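Local coordinates for protein phosphothreonine lyase ospF (Shigella flexneri, PDB 3I0U) that acts as a type III secreted effector and phosphothreonine lyase, probably removing phosphate from phosphothreonine in host MAP kinases by beta-elimination, at residues Ile84-Glu89 / Gly129-Leu134; Ile109-Ile114 / Tyr135-Gln140; Phe53-His58 / Leu101-Asp106; Val62-Cys67 / Ile114-Arg119. One frame throughout, in Å; residues are numbered along the deposited sequence.

Contact 1 of 4, residues Ile84-Glu89 / Gly129-Leu134; sequences ISIARE and GAQFTL
I84 and F132 pair where strand 80-84 runs out beside strand 132-137. The I84 N-H goes to F132 O at 2.9 Å. I84 O faces two backbone donors: Q131 N at 3.1 Å, a weak bond because it is bent, and F132 N at 3.4 Å, weak because it is long. Q131 and F132 thus stand together opposite I84, a classic beta bulge. Beyond the bulge, side chains replace the regular backbone pairing. S85 OG accepts from A130 N at 2.6 Å; the S85 backbone bonds instead to G172 and Y186. Q131, its chain bent at chi2 (98°), turns its amide along the I86 backbone and serves both polar groups of that residue: OE1 takes the I86 N-H at 3.0 Å, nearly straight at 169°, while NE2 donates to I86 O at 2.8 Å. One glutamine amide therefore imitates a strand edge, and NE2 also has a weak bond to G127 O. On the face that I84 and F132 share, I84 CB lies 3.7 Å from F132 CB, and I86 CG1 approaches F132 CE2 obliquely. Helix 91-102 covers this side through L98 on I84 and V91 and A94 on I86, with L160 and L164 of helix 147-166 beside them. On its far edge strand 132-137 bonds to strand 111-115, Q131 pairing with T115 and T133 with K113.

Contact 2 of 4, residues Ile109-Ile114 / Tyr135-Gln140; sequences IDKWKI and YVKSDQ
K111 and Y135 illustrate how two antiparallel strands can be joined as much by side chains as by backbone. Among backbone groups, the bond across the segments is Y135 N to K111 O, 3.0 Å long and straight at 162°. The short axes of strands 111-114 and 135-137 pass 6.6 Å apart.

The aromatic contacts centre on the tyrosine ring. K111, with CG anti to its backbone N (chi1 172°) and the chain extended as far as CE, reaches over one face of the ring, so that CE sits 4.0 Å above the Y135 ring plane, displaced toward the rim. Its NZ carries on outward, 5.7 Å from the Y135 centroid, and gives at most a weak cation-pi attraction. K113 instead comes to the ring's edge, its CD lying 3.3 Å from Y135 OH, so the two lysines border the tyrosine on different aspects.

Apolar contact is lighter and lies on the other side of the strands, where I109 CD1 is 4.2 Å from V136 CG2. The other branch of the isoleucine, CG2, packs on the Y135 carbonyl oxygen.

Of the charged groups, the D110 carboxylate is held outside the pair, by a salt bridge to R68 and by the backbone N-H groups of Q72 and S73. Helix 147-166 packs on the I109 and V136 side, F156 against I109 and I153 against V136, while strand 63-68 borders strand 111-115 on its other edge, where W112 bonds to A66.

Contact 3 of 4, residues Phe53-His58 / Leu101-Asp106; sequences FQIVNH and LLFSED
F53 and F103 form an offset T-shaped (edge-to-face) pair that joins a strand of the antiparallel sheet to the C-terminal end of helix 91-102. The edge of F103 is directed at the face of F53, with ring centroids 5.5 Å apart and planes at 83°; the closest ring carbons are F53 CD2 and F103 CD1, at 3.8 Å. I55, two residues along the same strand, brings CD1 to the rim of F103, in the plane of the ring and 3.6 Å from CZ. One edge of F103, CD1 through CZ, thus runs along F53 and then I55. F103 itself is the first residue to leave helical geometry, and with CG anti to its carbonyl carbon (chi1 -75°) the ring swings back toward the sheet. The backbone just beyond turns sharply: S104 OG accepts from D106 N at 3.1 Å, an ST turn, and also bonds to K31 O. L102 O lies obliquely by F53 CZ, 3.5 Å away, and takes a weak bond from W112 NE1. Round this junction W112 of strand 111-115 meets both phenylalanines, edge-to-face with F103, while Y50 of strand 47-50 touches I55 and F103, and strand 63-68 packs A66 against I55.

Contact 4 of 4, residues Val62-Cys67 / Ile114-Arg119; sequences VFIHAC and ITDMNR
I64 and I114 are an antiparallel hydrogen-bonded pair with both bonds made, I64 N to I114 O at 2.7 Å and I114 N to I64 O at 2.9 Å, and beyond the F63-T115 pair a third bond, D116 N to V62 O at 2.8 Å, closes the strand end. The side chains of I64 and I114 lie on one sheet face, I64 CB 4.1 Å from I114 CG2, while I64 CD1 reaches on to D116 CB. F63 crosses T115 obliquely, its CE1 beside OG1, a hydroxyl that bonds to V126 O. V62 CG2 slides along R119 CB, 3.8 Å away. D116 organises the turn: with CG anti to the backbone N (chi1 180°), its carboxylate receives N118 ND2 on OD2 at 2.8 Å and forms a salt bridge through OD1 with R119 NE, whose hydrogen bond is bent and weak. N57 ties into the same cluster, its amide bonding to D116 OD1 and R119 NH2. Helix 39-44 lies over the isoleucine face, C43 touching I64 and Y39 and I42 touching I114, and the Y39 hydroxyl also bonds to T115 O. Strand 53-56 flanks strand 63-68 on its far edge, V56 bonding to H65.

All four contacts belong to one antiparallel sheet and the helices laid against it. Contacts 1, 2 and 4 step across neighbouring strands: 80-84 with 132-137, 132-137 with 111-115, and 111-115 with 63-68, while contact 3 joins the next strand, 53-56, to the end of helix 91-102. The centres of contacts 1 and 4 are about 11 Å apart. The centres of contacts 1 and 2 are about 17 Å apart. Contacts 2 and 4 share I114. Along the chain the segments of contact 3 both precede those of contact 2; every other pair interleaves. Distant parts of the sequence are thus woven into a single sheet, consistent with one compact lyase domain.

Contact 1 of 4, residues Ile84-Glu89 / Gly129-Leu134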
# COMPACT_ATOMS: atom_id res chain seq x y z
N ILE A 84 4.59 -0.83 4.82
CA ILE A 84 4.22 -1.91 5.75
C ILE A 84 5.53 -2.34 6.35
O ILE A 84 6.46 -2.59 5.62
CB ILE A 84 3.57 -3.10 5.07
CG1 ILE A 84 2.45 -2.66 4.10
CG2 ILE A 84 2.99 -4.06 6.10
CD1 ILE A 84 1.80 -3.83 3.37
N SER A 85 5.61 -2.41 7.67
CA SER A 85 6.84 -2.72 8.42
C SER A 85 6.74 -4.07 9.19
O SER A 85 5.86 -4.25 10.07
CB SER A 85 7.17 -1.58 9.39
OG SER A 85 7.75 -0.45 8.72
N ILE A 86 7.62 -5.00 8.83
CA ILE A 86 7.59 -6.35 9.33
C ILE A 86 8.95 -6.58 10.00
O ILE A 86 9.94 -5.93 9.63
CB ILE A 86 7.39 -7.34 8.17
CG1 ILE A 86 6.24 -6.90 7.25
CG2 ILE A 86 7.24 -8.80 8.67
CD1 ILE A 86 4.83 -6.79 7.92
N ALA A 87 9.00 -7.46 11.01
CA ALA A 87 10.29 -7.98 11.48
C ALA A 87 11.12 -8.63 10.36
O ALA A 87 10.58 -9.30 9.50
CB ALA A 87 10.10 -8.95 12.59
N ARG A 88 12.43 -8.42 10.39
CA ARG A 88 13.29 -8.76 9.26
C ARG A 88 13.13 -10.20 8.76
O ARG A 88 12.92 -10.42 7.60
CB ARG A 88 14.74 -8.43 9.60
CG ARG A 88 15.72 -8.65 8.41
CD ARG A 88 17.16 -8.23 8.63
NE ARG A 88 17.82 -9.26 9.38
CZ ARG A 88 18.27 -10.45 8.90
NH1 ARG A 88 18.16 -10.81 7.62
NH2 ARG A 88 18.86 -11.32 9.74
N GLU A 89 13.10 -11.16 9.68
CA GLU A 89 12.99 -12.59 9.36
C GLU A 89 11.61 -13.08 8.95
O GLU A 89 11.48 -14.20 8.45
CB GLU A 89 13.50 -13.44 10.54
CG GLU A 89 14.99 -13.24 10.85
CD GLU A 89 15.29 -11.85 11.43
OE1 GLU A 89 14.36 -11.20 11.97
OE2 GLU A 89 16.44 -11.39 11.32
N GLY A 129 12.55 -2.40 8.64
CA GLY A 129 11.15 -1.93 8.61
C GLY A 129 10.87 -1.40 7.23
O GLY A 129 11.73 -1.46 6.40
N ALA A 130 9.67 -0.90 6.96
CA ALA A 130 9.30 -0.33 5.65
C ALA A 130 9.63 -1.18 4.42
O ALA A 130 10.09 -0.66 3.42
CB ALA A 130 9.90 1.04 5.50
N GLN A 131 9.39 -2.48 4.49
CA GLN A 131 9.83 -3.40 3.44
C GLN A 131 8.85 -3.43 2.27
O GLN A 131 9.20 -3.87 1.20
CB GLN A 131 10.03 -4.82 4.00
CG GLN A 131 11.13 -4.91 5.00
CD GLN A 131 10.64 -4.87 6.40
OE1 GLN A 131 9.52 -4.42 6.64
NE2 GLN A 131 11.48 -5.33 7.37
N PHE A 132 7.62 -2.96 2.49
CA PHE A 132 6.61 -2.81 1.44
C PHE A 132 6.31 -1.33 1.36
O PHE A 132 6.17 -0.69 2.41
CB PHE A 132 5.26 -3.48 1.81
CG PHE A 132 5.32 -4.97 2.09
CD1 PHE A 132 4.68 -5.86 1.24
CD2 PHE A 132 5.96 -5.47 3.24
CE1 PHE A 132 4.71 -7.26 1.51
CE2 PHE A 132 6.03 -6.85 3.52
CZ PHE A 132 5.41 -7.76 2.67
N THR A 133 6.19 -0.80 0.14
CA THR A 133 5.74 0.56 -0.10
C THR A 133 4.58 0.42 -1.04
O THR A 133 4.66 -0.36 -1.99
CB THR A 133 6.77 1.45 -0.75
OG1 THR A 133 7.99 1.39 -0.01
CG2 THR A 133 6.29 2.89 -0.75
N LEU A 134 3.49 1.14 -0.72
CA LEU A 134 2.25 1.14 -1.45
C LEU A 134 1.96 2.54 -1.98
O LEU A 134 1.70 3.45 -1.21
CB LEU A 134 1.11 0.69 -0.51
CG LEU A 134 0.72 -0.80 -0.41
CD1 LEU A 134 1.89 -1.79 -0.47
CD2 LEU A 134 -0.05 -1.05 0.81

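Contact 2 of 4, residues Ile109-Ile114 / Tyr135-Gln140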
# COMPACT_ATOMS: atom_id res chain seq x y z
N ILE A 109 -4.38 -0.32 -5.21
CA ILE A 109 -2.99 0.07 -5.29
C ILE A 109 -2.46 -0.43 -6.62
O ILE A 109 -2.32 -1.63 -6.80
CB ILE A 109 -2.19 -0.49 -4.06
CG1 ILE A 109 -2.80 0.00 -2.74
CG2 ILE A 109 -0.73 -0.14 -4.09
CD1 ILE A 109 -2.90 1.56 -2.59
N ASP A 110 -2.18 0.47 -7.56
CA ASP A 110 -1.68 0.08 -8.87
C ASP A 110 -0.17 -0.17 -8.93
O ASP A 110 0.28 -0.87 -9.83
CB ASP A 110 -2.08 1.12 -9.90
CG ASP A 110 -3.58 1.12 -10.17
OD1 ASP A 110 -4.21 0.03 -10.21
OD2 ASP A 110 -4.14 2.21 -10.36
N LYS A 111 0.57 0.41 -7.99
CA LYS A 111 2.05 0.31 -7.93
C LYS A 111 2.50 0.02 -6.48
O LYS A 111 2.09 0.72 -5.54
CB LYS A 111 2.72 1.55 -8.54
CG LYS A 111 4.24 1.68 -8.38
CD LYS A 111 4.89 2.83 -9.23
CE LYS A 111 6.31 3.17 -8.74
NZ LYS A 111 7.40 3.37 -9.81
N TRP A 112 3.27 -1.05 -6.28
CA TRP A 112 3.95 -1.27 -5.01
C TRP A 112 5.35 -1.77 -5.24
O TRP A 112 5.72 -2.12 -6.37
CB TRP A 112 3.17 -2.18 -4.07
CG TRP A 112 2.58 -3.43 -4.68
CD1 TRP A 112 1.37 -3.54 -5.29
CD2 TRP A 112 3.16 -4.74 -4.71
NE1 TRP A 112 1.17 -4.82 -5.74
CE2 TRP A 112 2.23 -5.60 -5.37
CE3 TRP A 112 4.37 -5.29 -4.25
CZ2 TRP A 112 2.49 -6.96 -5.60
CZ3 TRP A 112 4.62 -6.64 -4.47
CH2 TRP A 112 3.69 -7.46 -5.16
N LYS A 113 6.14 -1.78 -4.17
CA LYS A 113 7.44 -2.47 -4.21
C LYS A 113 7.72 -3.18 -2.88
O LYS A 113 7.11 -2.91 -1.86
CB LYS A 113 8.59 -1.53 -4.60
CG LYS A 113 8.95 -0.58 -3.48
CD LYS A 113 9.68 0.68 -3.97
CE LYS A 113 10.19 1.36 -2.71
NZ LYS A 113 11.24 2.33 -3.03
N ILE A 114 8.67 -4.11 -2.92
CA ILE A 114 9.09 -4.81 -1.73
C ILE A 114 10.60 -5.03 -1.75
O ILE A 114 11.18 -5.37 -2.80
CB ILE A 114 8.30 -6.13 -1.52
CG1 ILE A 114 8.71 -6.80 -0.18
CG2 ILE A 114 8.48 -7.07 -2.71
CD1 ILE A 114 7.94 -8.02 0.18
N TYR A 135 1.99 2.73 -3.30
CA TYR A 135 1.81 4.06 -3.88
C TYR A 135 0.38 4.34 -4.29
O TYR A 135 -0.23 3.55 -5.03
CB TYR A 135 2.70 4.25 -5.09
CG TYR A 135 4.17 4.09 -4.78
CD1 TYR A 135 4.93 5.20 -4.33
CD2 TYR A 135 4.80 2.86 -4.92
CE1 TYR A 135 6.28 5.06 -4.03
CE2 TYR A 135 6.19 2.72 -4.65
CZ TYR A 135 6.90 3.81 -4.21
OH TYR A 135 8.22 3.65 -3.93
N VAL A 136 -0.15 5.45 -3.80
CA VAL A 136 -1.49 5.90 -4.12
C VAL A 136 -1.41 6.89 -5.29
O VAL A 136 -0.68 7.89 -5.21
CB VAL A 136 -2.16 6.59 -2.91
CG1 VAL A 136 -3.53 7.10 -3.27
CG2 VAL A 136 -2.29 5.65 -1.77
N LYS A 137 -2.15 6.60 -6.35
CA LYS A 137 -2.32 7.54 -7.45
C LYS A 137 -3.72 8.12 -7.51
O LYS A 137 -4.67 7.53 -7.02
CB LYS A 137 -1.91 6.98 -8.83
CG LYS A 137 -1.46 5.54 -8.92
CD LYS A 137 -0.30 5.39 -9.90
CE LYS A 137 1.09 5.61 -9.22
NZ LYS A 137 2.16 6.23 -10.12
N SER A 138 -3.85 9.26 -8.13
CA SER A 138 -5.12 9.91 -8.25
C SER A 138 -5.89 9.30 -9.40
O SER A 138 -5.27 8.75 -10.33
CB SER A 138 -4.87 11.39 -8.49
OG SER A 138 -4.42 11.60 -9.81
N ASP A 139 -7.22 9.42 -9.35
CA ASP A 139 -8.14 8.89 -10.36
C ASP A 139 -9.09 9.96 -10.87
O ASP A 139 -9.98 9.69 -11.67
CB ASP A 139 -8.98 7.76 -9.77
CG ASP A 139 -9.74 8.17 -8.50
OD1 ASP A 139 -9.34 9.12 -7.78
OD2 ASP A 139 -10.76 7.52 -8.21
N GLN A 140 -8.95 11.18 -10.38
CA GLN A 140 -9.84 12.24 -10.81
C GLN A 140 -9.06 13.35 -11.50
O GLN A 140 -7.84 13.27 -11.65
CB GLN A 140 -10.71 12.73 -9.64
CG GLN A 140 -11.82 11.69 -9.25
CD GLN A 140 -13.01 12.28 -8.44
OE1 GLN A 140 -12.82 13.11 -7.54
NE2 GLN A 140 -14.22 11.82 -8.73

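Contact 3 of 4, residues Phe53-His58 / Leu101-Asp106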
# COMPACT_ATOMS: atom_id res chain seq x y z
N PHE A 53 -0.23 -7.49 -12.99
CA PHE A 53 0.91 -6.71 -12.49
C PHE A 53 2.20 -7.16 -13.17
O PHE A 53 2.48 -8.36 -13.24
CB PHE A 53 1.08 -6.89 -10.99
CG PHE A 53 0.00 -6.26 -10.18
CD1 PHE A 53 0.22 -5.06 -9.53
CD2 PHE A 53 -1.24 -6.88 -10.04
CE1 PHE A 53 -0.81 -4.47 -8.77
CE2 PHE A 53 -2.25 -6.31 -9.30
CZ PHE A 53 -2.05 -5.10 -8.66
N GLN A 54 2.98 -6.19 -13.67
CA GLN A 54 4.31 -6.48 -14.16
C GLN A 54 5.29 -6.37 -12.99
O GLN A 54 5.24 -5.40 -12.22
CB GLN A 54 4.72 -5.56 -15.29
CG GLN A 54 5.64 -6.21 -16.32
CD GLN A 54 6.12 -5.22 -17.37
OE1 GLN A 54 6.37 -4.05 -17.07
NE2 GLN A 54 6.27 -5.69 -18.61
N ILE A 55 6.15 -7.38 -12.87
CA ILE A 55 7.14 -7.48 -11.80
C ILE A 55 8.53 -7.28 -12.37
O ILE A 55 8.91 -7.95 -13.33
CB ILE A 55 7.08 -8.85 -11.09
CG1 ILE A 55 5.66 -9.18 -10.62
CG2 ILE A 55 8.07 -8.92 -9.92
CD1 ILE A 55 5.32 -8.58 -9.28
N VAL A 56 9.28 -6.33 -11.81
CA VAL A 56 10.68 -6.11 -12.20
C VAL A 56 11.63 -6.08 -11.00
O VAL A 56 11.28 -5.51 -9.95
CB VAL A 56 10.86 -4.86 -13.11
CG1 VAL A 56 10.19 -5.05 -14.45
CG2 VAL A 56 10.30 -3.61 -12.46
N ASN A 57 12.79 -6.72 -11.14
CA ASN A 57 13.85 -6.66 -10.14
C ASN A 57 15.16 -6.35 -10.86
O ASN A 57 15.91 -7.26 -11.28
CB ASN A 57 13.91 -7.98 -9.27
CG ASN A 57 14.91 -7.88 -8.07
OD1 ASN A 57 15.25 -6.78 -7.63
ND2 ASN A 57 15.32 -9.06 -7.54
N HIS A 58 15.39 -5.04 -11.04
CA HIS A 58 16.61 -4.47 -11.70
C HIS A 58 17.68 -4.31 -10.62
O HIS A 58 17.40 -3.95 -9.48
CB HIS A 58 16.24 -3.10 -12.32
CG HIS A 58 17.38 -2.35 -12.95
ND1 HIS A 58 18.28 -2.91 -13.83
CD2 HIS A 58 17.72 -1.03 -12.88
CE1 HIS A 58 19.14 -2.00 -14.25
NE2 HIS A 58 18.82 -0.84 -13.69
N LEU A 101 -3.76 -10.21 -1.58
CA LEU A 101 -4.35 -8.90 -1.52
C LEU A 101 -3.64 -7.94 -2.46
O LEU A 101 -4.28 -7.26 -3.28
CB LEU A 101 -4.44 -8.35 -0.09
CG LEU A 101 -5.51 -9.05 0.76
CD1 LEU A 101 -5.13 -9.07 2.22
CD2 LEU A 101 -6.94 -8.48 0.59
N LEU A 102 -2.32 -7.88 -2.33
CA LEU A 102 -1.49 -7.09 -3.25
C LEU A 102 -1.66 -7.43 -4.74
O LEU A 102 -1.47 -6.56 -5.56
CB LEU A 102 -0.03 -7.18 -2.86
CG LEU A 102 0.32 -6.72 -1.45
CD1 LEU A 102 1.65 -7.33 -1.00
CD2 LEU A 102 0.36 -5.20 -1.38
N PHE A 103 -2.04 -8.65 -5.09
CA PHE A 103 -2.27 -8.97 -6.51
C PHE A 103 -3.74 -9.05 -6.87
O PHE A 103 -4.07 -9.53 -7.93
CB PHE A 103 -1.59 -10.30 -6.91
CG PHE A 103 -0.08 -10.22 -7.07
CD1 PHE A 103 0.49 -9.72 -8.24
CD2 PHE A 103 0.76 -10.67 -6.05
CE1 PHE A 103 1.87 -9.68 -8.39
CE2 PHE A 103 2.16 -10.62 -6.21
CZ PHE A 103 2.70 -10.12 -7.36
N SER A 104 -4.62 -8.58 -5.99
CA SER A 104 -6.06 -8.74 -6.19
C SER A 104 -6.55 -7.77 -7.26
O SER A 104 -6.05 -6.66 -7.37
CB SER A 104 -6.82 -8.48 -4.89
OG SER A 104 -8.20 -8.31 -5.21
N GLU A 105 -7.52 -8.20 -8.05
CA GLU A 105 -7.99 -7.32 -9.11
C GLU A 105 -8.81 -6.14 -8.54
O GLU A 105 -8.97 -5.12 -9.21
CB GLU A 105 -8.75 -8.06 -10.18
CG GLU A 105 -9.84 -8.95 -9.66
CD GLU A 105 -10.62 -9.59 -10.80
OE1 GLU A 105 -10.09 -9.59 -11.94
OE2 GLU A 105 -11.75 -10.06 -10.58
N ASP A 106 -9.23 -6.30 -7.28
CA ASP A 106 -9.92 -5.29 -6.51
C ASP A 106 -9.07 -4.33 -5.70
O ASP A 106 -9.60 -3.33 -5.17
CB ASP A 106 -10.80 -5.98 -5.52
CG ASP A 106 -11.85 -6.78 -6.17
OD1 ASP A 106 -12.66 -6.18 -6.94
OD2 ASP A 106 -11.87 -7.99 -5.88

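Contact 4 of 4, residues Val62-Cys67 / Ile114-Arg119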
# COMPACT_ATOMS: atom_id res chain seq x y z
N VAL A 62 17.36 -1.97 -4.43
CA VAL A 62 17.18 -3.10 -3.54
C VAL A 62 15.72 -3.61 -3.54
O VAL A 62 15.37 -4.51 -2.76
CB VAL A 62 17.73 -2.75 -2.10
CG1 VAL A 62 16.88 -1.71 -1.39
CG2 VAL A 62 17.82 -3.99 -1.22
N PHE A 63 14.89 -3.09 -4.46
CA PHE A 63 13.44 -3.39 -4.47
C PHE A 63 12.97 -4.23 -5.63
O PHE A 63 13.62 -4.34 -6.65
CB PHE A 63 12.61 -2.11 -4.39
CG PHE A 63 12.89 -1.32 -3.16
CD1 PHE A 63 12.33 -1.70 -1.93
CD2 PHE A 63 13.75 -0.21 -3.21
CE1 PHE A 63 12.61 -0.99 -0.76
CE2 PHE A 63 14.05 0.51 -2.06
CZ PHE A 63 13.47 0.12 -0.82
N ILE A 64 11.85 -4.89 -5.41
CA ILE A 64 11.18 -5.63 -6.47
C ILE A 64 9.89 -4.88 -6.67
O ILE A 64 9.09 -4.79 -5.74
CB ILE A 64 10.87 -7.06 -6.01
CG1 ILE A 64 12.19 -7.80 -5.73
CG2 ILE A 64 10.04 -7.78 -7.11
CD1 ILE A 64 12.01 -8.89 -4.76
N HIS A 65 9.70 -4.34 -7.87
CA HIS A 65 8.60 -3.45 -8.21
C HIS A 65 7.43 -4.20 -8.83
O HIS A 65 7.63 -5.12 -9.60
CB HIS A 65 9.07 -2.32 -9.15
CG HIS A 65 10.08 -1.42 -8.54
ND1 HIS A 65 9.73 -0.29 -7.84
CD2 HIS A 65 11.44 -1.50 -8.49
CE1 HIS A 65 10.83 0.30 -7.40
NE2 HIS A 65 11.88 -0.41 -7.77
N ALA A 66 6.22 -3.80 -8.47
CA ALA A 66 5.02 -4.35 -9.08
C ALA A 66 4.10 -3.25 -9.57
O ALA A 66 3.81 -2.31 -8.85
CB ALA A 66 4.28 -5.21 -8.12
N CYS A 67 3.63 -3.41 -10.79
CA CYS A 67 3.09 -2.30 -11.53
C CYS A 67 1.99 -2.82 -12.45
O CYS A 67 2.24 -3.59 -13.37
CB CYS A 67 4.24 -1.65 -12.28
SG CYS A 67 3.82 -0.37 -13.36
N ILE A 114 8.67 -4.11 -2.92
CA ILE A 114 9.09 -4.81 -1.73
C ILE A 114 10.60 -5.03 -1.75
O ILE A 114 11.18 -5.37 -2.80
CB ILE A 114 8.30 -6.13 -1.52
CG1 ILE A 114 8.71 -6.80 -0.18
CG2 ILE A 114 8.48 -7.07 -2.71
CD1 ILE A 114 7.94 -8.02 0.18
N THR A 115 11.24 -4.77 -0.62
CA THR A 115 12.67 -5.06 -0.40
C THR A 115 12.98 -6.50 -0.73
O THR A 115 12.22 -7.39 -0.37
CB THR A 115 13.02 -4.77 1.06
OG1 THR A 115 12.62 -3.44 1.35
CG2 THR A 115 14.46 -4.85 1.31
N ASP A 116 14.08 -6.68 -1.46
CA ASP A 116 14.66 -7.97 -1.80
C ASP A 116 15.65 -8.32 -0.68
O ASP A 116 16.85 -7.99 -0.76
CB ASP A 116 15.32 -7.85 -3.19
CG ASP A 116 16.00 -9.15 -3.69
OD1 ASP A 116 16.48 -9.10 -4.86
OD2 ASP A 116 16.10 -10.18 -2.97
N MET A 117 15.14 -9.03 0.34
CA MET A 117 15.91 -9.54 1.49
C MET A 117 17.29 -10.14 1.25
O MET A 117 18.03 -10.29 2.22
CB MET A 117 15.11 -10.60 2.25
CG MET A 117 13.94 -10.11 3.06
SD MET A 117 14.03 -8.32 3.31
CE MET A 117 14.91 -8.16 4.86
N ASN A 118 17.64 -10.46 -0.00
CA ASN A 118 18.97 -10.99 -0.39
C ASN A 118 19.95 -9.91 -0.80
O ASN A 118 21.13 -10.08 -0.70
CB ASN A 118 18.86 -11.98 -1.56
CG ASN A 118 17.75 -13.00 -1.36
OD1 ASN A 118 17.96 -14.02 -0.71
ND2 ASN A 118 16.53 -12.72 -1.90
N ARG A 119 19.43 -8.79 -1.29
CA ARG A 119 20.26 -7.66 -1.69
C ARG A 119 20.57 -6.68 -0.54
O ARG A 119 21.56 -5.99 -0.58
CB ARG A 119 19.63 -6.94 -2.88
CG ARG A 119 20.34 -7.30 -4.18
CD ARG A 119 19.69 -8.43 -4.96
NE ARG A 119 18.74 -7.87 -5.98
CZ ARG A 119 19.05 -7.67 -7.29
NH1 ARG A 119 20.28 -7.99 -7.76
NH2 ARG A 119 18.12 -7.16 -8.14